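Local coordinates for protein cephalosporin acylase (Bacillus halodurans, PDB 2NLZ) that probably hydrolyses amide bonds, perhaps those of cephalosporin side chains, as an N-terminal nucleophile enzyme of the gamma-glutamyltranspeptidase family, at residues M93-E98 with G236-K241; H399-D404 with N409-G414. The protein carries 1 engineered substitution. All blocks are in the same frame, centred on the assembly; numbering follows the deposited sequence.

Contact 1 (M93-E98 with G236-K241); sequences MSLTME and GGYLTK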
loop_
_atom_site.group_PDB
_atom_site.type_symbol
_atom_site.label_atom_id
_atom_site.label_comp_id
_atom_site.label_asym_id
_atom_site.label_seq_id
_atom_site.Cartn_x
_atom_site.Cartn_y
_atom_site.Cartn_z
ATOM N N MET D 93 -32.113 43.832 7.917
ATOM C CA MET D 93 -32.984 44.310 8.984
ATOM C C MET D 93 -34.457 44.050 8.671
ATOM O O MET D 93 -35.305 44.048 9.569
ATOM C CB MET D 93 -32.730 45.792 9.253
ATOM C CG MET D 93 -32.990 46.212 10.690
ATOM S SD MET D 93 -31.867 45.443 11.870
ATOM C CE MET D 93 -30.366 46.396 11.597
ATOM N N SER D 94 -34.751 43.814 7.399
ATOM C CA SER D 94 -36.101 43.439 6.989
ATOM C C SER D 94 -36.333 41.914 6.949
ATOM O O SER D 94 -37.453 41.460 6.703
ATOM C CB SER D 94 -36.451 44.089 5.643
ATOM O OG SER D 94 -35.434 43.868 4.679
ATOM N N LEU D 95 -35.283 41.133 7.202
ATOM C CA LEU D 95 -35.375 39.669 7.165
ATOM C C LEU D 95 -35.791 39.117 8.525
ATOM O O LEU D 95 -34.969 38.979 9.431
ATOM C CB LEU D 95 -34.041 39.048 6.743
ATOM C CG LEU D 95 -33.977 37.889 5.733
ATOM C CD1 LEU D 95 -32.673 37.115 5.899
ATOM C CD2 LEU D 95 -35.169 36.948 5.797
ATOM N N THR D 96 -37.075 38.806 8.658
ATOM C CA THR D 96 -37.608 38.256 9.895
ATOM C C THR D 96 -38.108 36.843 9.658
ATOM O O THR D 96 -38.257 36.411 8.516
ATOM C CB THR D 96 -38.763 39.110 10.473
ATOM O OG1 THR D 96 -39.825 39.213 9.514
ATOM C CG2 THR D 96 -38.279 40.507 10.851
ATOM N N MET D 97 -38.372 36.138 10.754
ATOM C CA MET D 97 -38.832 34.758 10.714
ATOM C C MET D 97 -40.211 34.657 10.086
ATOM O O MET D 97 -40.468 33.742 9.309
ATOM C CB MET D 97 -38.876 34.186 12.125
ATOM C CG MET D 97 -38.319 32.793 12.248
ATOM S SD MET D 97 -38.380 32.178 13.951
ATOM C CE MET D 97 -37.760 33.572 14.897
ATOM N N GLU D 98 -41.091 35.601 10.420
ATOM C CA GLU D 98 -42.468 35.589 9.915
ATOM C C GLU D 98 -42.614 36.130 8.494
ATOM O O GLU D 98 -43.612 35.855 7.826
ATOM C CB GLU D 98 -43.449 36.293 10.869
ATOM C CG GLU D 98 -42.983 37.628 11.439
ATOM C CD GLU D 98 -42.363 37.494 12.822
ATOM O OE1 GLU D 98 -42.723 36.549 13.562
ATOM O OE2 GLU D 98 -41.520 38.345 13.172
ATOM N N GLY D 236 -36.770 41.779 -5.155
ATOM C CA GLY D 236 -37.436 41.445 -3.898
ATOM C C GLY D 236 -36.528 40.917 -2.804
ATOM O O GLY D 236 -36.921 40.042 -2.037
ATOM N N GLY D 237 -35.314 41.446 -2.728
ATOM C CA GLY D 237 -34.376 41.053 -1.680
ATOM C C GLY D 237 -34.625 41.807 -0.388
ATOM O O GLY D 237 -35.489 42.680 -0.332
ATOM N N TYR D 238 -33.867 41.470 0.651
ATOM C CA TYR D 238 -34.026 42.119 1.950
ATOM C C TYR D 238 -32.826 43.006 2.271
ATOM O O TYR D 238 -32.881 43.846 3.177
ATOM C CB TYR D 238 -34.250 41.077 3.054
ATOM C CG TYR D 238 -35.551 40.316 2.909
ATOM C CD1 TYR D 238 -36.733 40.803 3.456
ATOM C CD2 TYR D 238 -35.596 39.110 2.218
ATOM C CE1 TYR D 238 -37.925 40.110 3.316
ATOM C CE2 TYR D 238 -36.781 38.408 2.070
ATOM C CZ TYR D 238 -37.942 38.910 2.620
ATOM O OH TYR D 238 -39.124 38.207 2.471
ATOM N N LEU D 239 -31.756 42.820 1.502
ATOM C CA LEU D 239 -30.518 43.560 1.671
ATOM C C LEU D 239 -30.641 45.018 1.209
ATOM O O LEU D 239 -30.954 45.288 0.049
ATOM C CB LEU D 239 -29.419 42.846 0.888
ATOM C CG LEU D 239 -28.014 42.739 1.483
ATOM C CD1 LEU D 239 -27.022 43.588 0.730
ATOM C CD2 LEU D 239 -28.024 43.102 2.941
ATOM N N THR D 240 -30.400 45.958 2.121
ATOM C CA THR D 240 -30.527 47.379 1.806
ATOM C C THR D 240 -29.198 48.117 1.928
ATOM O O THR D 240 -28.213 47.551 2.419
ATOM C CB THR D 240 -31.557 48.079 2.719
ATOM O OG1 THR D 240 -31.091 48.061 4.076
ATOM C CG2 THR D 240 -32.926 47.403 2.629
ATOM N N LYS D 241 -29.185 49.376 1.473
ATOM C CA LYS D 241 -28.065 50.298 1.659
ATOM C C LYS D 241 -27.692 50.359 3.123
ATOM O O LYS D 241 -26.521 50.231 3.475
ATOM C CB LYS D 241 -28.462 51.712 1.247
ATOM C CG LYS D 241 -28.363 52.047 -0.214
ATOM C CD LYS D 241 -28.874 53.464 -0.433
ATOM C CE LYS D 241 -29.374 53.676 -1.852
ATOM N NZ LYS D 241 -30.150 54.943 -1.977
#

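Contact 2 (H399-D404 with N409-G414); sequences HNFSLD and NALKPG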
loop_
_atom_site.group_PDB
_atom_site.type_symbol
_atom_site.label_atom_id
_atom_site.label_comp_id
_atom_site.label_asym_id
_atom_site.label_seq_id
_atom_site.Cartn_x
_atom_site.Cartn_y
_atom_site.Cartn_z
ATOM N N HIS D 399 -28.491 30.942 5.135
ATOM C CA HIS D 399 -29.025 29.582 5.083
ATOM C C HIS D 399 -28.772 28.797 6.384
ATOM O O HIS D 399 -29.484 27.833 6.675
ATOM C CB HIS D 399 -28.443 28.845 3.878
ATOM C CG HIS D 399 -28.953 27.448 3.707
ATOM N ND1 HIS D 399 -30.130 27.163 3.050
ATOM C CD2 HIS D 399 -28.438 26.256 4.094
ATOM C CE1 HIS D 399 -30.318 25.856 3.040
ATOM N NE2 HIS D 399 -29.308 25.284 3.668
ATOM N N ASN D 400 -27.779 29.233 7.163
ATOM C CA ASN D 400 -27.429 28.613 8.448
ATOM C C ASN D 400 -28.427 28.889 9.577
ATOM O O ASN D 400 -28.450 28.172 10.583
ATOM C CB ASN D 400 -26.026 29.052 8.894
ATOM C CG ASN D 400 -24.929 28.120 8.408
ATOM O OD1 ASN D 400 -24.992 26.904 8.606
ATOM N ND2 ASN D 400 -23.906 28.692 7.778
ATOM N N PHE D 401 -29.234 29.935 9.412
ATOM C CA PHE D 401 -30.225 30.322 10.411
ATOM C C PHE D 401 -31.309 29.262 10.552
ATOM O O PHE D 401 -31.716 28.645 9.569
ATOM C CB PHE D 401 -30.896 31.643 10.021
ATOM C CG PHE D 401 -30.109 32.881 10.388
ATOM C CD1 PHE D 401 -29.895 33.224 11.718
ATOM C CD2 PHE D 401 -29.631 33.734 9.396
ATOM C CE1 PHE D 401 -29.195 34.370 12.055
ATOM C CE2 PHE D 401 -28.931 34.887 9.722
ATOM C CZ PHE D 401 -28.710 35.204 11.056
ATOM N N SER D 402 -31.779 29.068 11.779
ATOM C CA SER D 402 -32.886 28.160 12.047
ATOM C C SER D 402 -34.199 28.923 11.975
ATOM O O SER D 402 -34.259 30.102 12.318
ATOM C CB SER D 402 -32.728 27.522 13.432
ATOM O OG SER D 402 -33.700 26.514 13.662
ATOM N N LEU D 403 -35.248 28.248 11.522
ATOM C CA LEU D 403 -36.577 28.848 11.496
ATOM C C LEU D 403 -37.475 28.298 12.608
ATOM O O LEU D 403 -38.684 28.545 12.635
ATOM C CB LEU D 403 -37.211 28.687 10.119
ATOM C CG LEU D 403 -36.506 29.498 9.030
ATOM C CD1 LEU D 403 -37.113 29.242 7.659
ATOM C CD2 LEU D 403 -36.541 30.983 9.353
ATOM N N ASP D 404 -36.852 27.552 13.519
ATOM C CA ASP D 404 -37.468 27.112 14.761
ATOM C C ASP D 404 -37.213 28.207 15.799
ATOM O O ASP D 404 -36.064 28.444 16.178
ATOM C CB ASP D 404 -36.859 25.772 15.203
ATOM C CG ASP D 404 -37.379 25.292 16.553
ATOM O OD1 ASP D 404 -36.600 24.646 17.284
ATOM O OD2 ASP D 404 -38.557 25.541 16.885
ATOM N N ASN D 409 -30.129 29.867 17.556
ATOM C CA ASN D 409 -29.727 30.420 16.258
ATOM C C ASN D 409 -30.930 30.672 15.331
ATOM O O ASN D 409 -30.856 30.471 14.112
ATOM C CB ASN D 409 -28.695 29.502 15.583
ATOM C CG ASN D 409 -28.002 30.164 14.417
ATOM O OD1 ASN D 409 -27.264 31.129 14.595
ATOM N ND2 ASN D 409 -28.251 29.657 13.208
ATOM N N ALA D 410 -32.043 31.107 15.920
ATOM C CA ALA D 410 -33.229 31.465 15.151
ATOM C C ALA D 410 -32.988 32.746 14.358
ATOM O O ALA D 410 -32.270 33.639 14.815
ATOM C CB ALA D 410 -34.416 31.629 16.068
ATOM N N LEU D 411 -33.580 32.826 13.170
ATOM C CA LEU D 411 -33.436 34.004 12.318
ATOM C C LEU D 411 -34.043 35.229 12.977
ATOM O O LEU D 411 -35.210 35.231 13.366
ATOM C CB LEU D 411 -34.081 33.770 10.952
ATOM C CG LEU D 411 -34.240 34.936 9.974
ATOM C CD1 LEU D 411 -32.908 35.549 9.596
ATOM C CD2 LEU D 411 -34.964 34.457 8.727
ATOM N N LYS D 412 -33.223 36.262 13.104
ATOM C CA LYS D 412 -33.633 37.537 13.656
ATOM C C LYS D 412 -33.018 38.613 12.764
ATOM O O LYS D 412 -31.924 38.417 12.233
ATOM C CB LYS D 412 -33.103 37.671 15.083
ATOM C CG LYS D 412 -34.075 38.276 16.083
ATOM C CD LYS D 412 -34.813 37.196 16.868
ATOM C CE LYS D 412 -35.541 37.796 18.060
ATOM N NZ LYS D 412 -35.995 36.756 19.015
ATOM N N PRO D 413 -33.726 39.739 12.562
ATOM C CA PRO D 413 -33.140 40.832 11.789
ATOM C C PRO D 413 -31.933 41.414 12.500
ATOM O O PRO D 413 -31.980 41.613 13.710
ATOM C CB PRO D 413 -34.267 41.869 11.731
ATOM C CG PRO D 413 -35.174 41.531 12.859
ATOM C CD PRO D 413 -35.098 40.047 12.999
ATOM N N GLY D 414 -30.852 41.640 11.758
ATOM C CA GLY D 414 -29.648 42.260 12.308
ATOM C C GLY D 414 -28.819 41.345 13.177
ATOM O O GLY D 414 -27.942 41.796 13.904
#

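Contact 1 (M93-E98 with G236-K241)
Tyr-238 lays its ring against Ser-94 and Leu-95, and the two neighbours meet it differently. The buried Leu-95 offers a branched apolar group to one face, CD2 lying 4.2 Å above the ring plane and displaced toward the rim, while its CG approaches CG of Tyr-238 at 4.0 Å; the two side chains cross at about a right angle. Ser-94 stands at the ring's edge, its CB in the plane and 4.0 Å from CD1 of Tyr-238. Serine suits this place by its size, since a short side chain lets the ring edge come close. The tyrosine is turned into the contact by a chi1 of -65°, which sets CG anti to the carbonyl carbon. Both loops are helix lead-ins: Thr-96 and Thr-240 are N-caps, each threonine using its short side-chain hydroxyl, OG1, to bind a backbone N three residues on, in Ala-99 and Asp-243. Asp-243 OD1 also accepts a hydrogen bond from Met-93 N, which fastens the start of 93-98 to helix 241-245. Farther out, Pro-92 and Lys-103 touch Tyr-238, and Leu-239, directed away from the contact, packs its buried side chain on Ile-228 and Phe-232 of helix 223-234.

Contact 2 (H399-D404 with N409-G414)
Ser-402 joins the two segments through both of its backbone polar groups. Its N donates to Asn-409 O at 2.9 Å, almost straight at 170°, and its O accepts from Leu-411 N, also at 2.9 Å. Gripping the residues on either side of Ala-410 in this way makes a single, isolated beta bridge between Ser-402 and Ala-410. Ala-410 CA adds a C-H...O contact to the same Ser-402 O, and Ala-410 O is bound by Lys-415 NZ. The Ser-402 hydroxyl turns inward on its own chain and takes a weak bond from Asp-404 N, as in an ST turn. Asparagine suits the buried position 409 because one amide offers both acceptor and donor: OD1 accepts from Thr-316 OG1 and Tyr-418 N, and ND2 pairs with Thr-417 OG1. Apolar packing flanks the bridge. With its CG anti to the backbone N (chi1 171°), the branched Leu-411 serves two partners, sending CD1 over one face of the Phe-401 ring in a CH-pi contact, 4.0 Å from the centroid, while CD2 lies 3.9 Å from Leu-403 CD2. Replacing Phe-401 with an alanine is likely to open a gap beneath Leu-411 CD1 and set that leucine free to turn. The whole turn belongs to the loop between strands 392-393 and 424-428, and helix 97-101 packs on it, Met-97 touching Leu-403 and Ala-410, Val-100 touching Leu-403 and Leu-411.

Overall arrangement
Contact 1 closes before contact 2 opens along the chain, yet their centres lie about 12 Å apart, on the same side of the chain's centre and about 25 and 20 Å from it. Helix 97-101 is common to both: it starts in contact 1 and reaches contact 2. Pro-413 packs against 93-98, near the backbone of Met-93 and Leu-95. All four segments belong to the gamma-glutamyltranspeptidase-like part of the chain. Together they bring connections from widely separated parts of the sequence into one neighbouring patch of loops on the same side of the chain, which no other chain of the assembly touches at these segments.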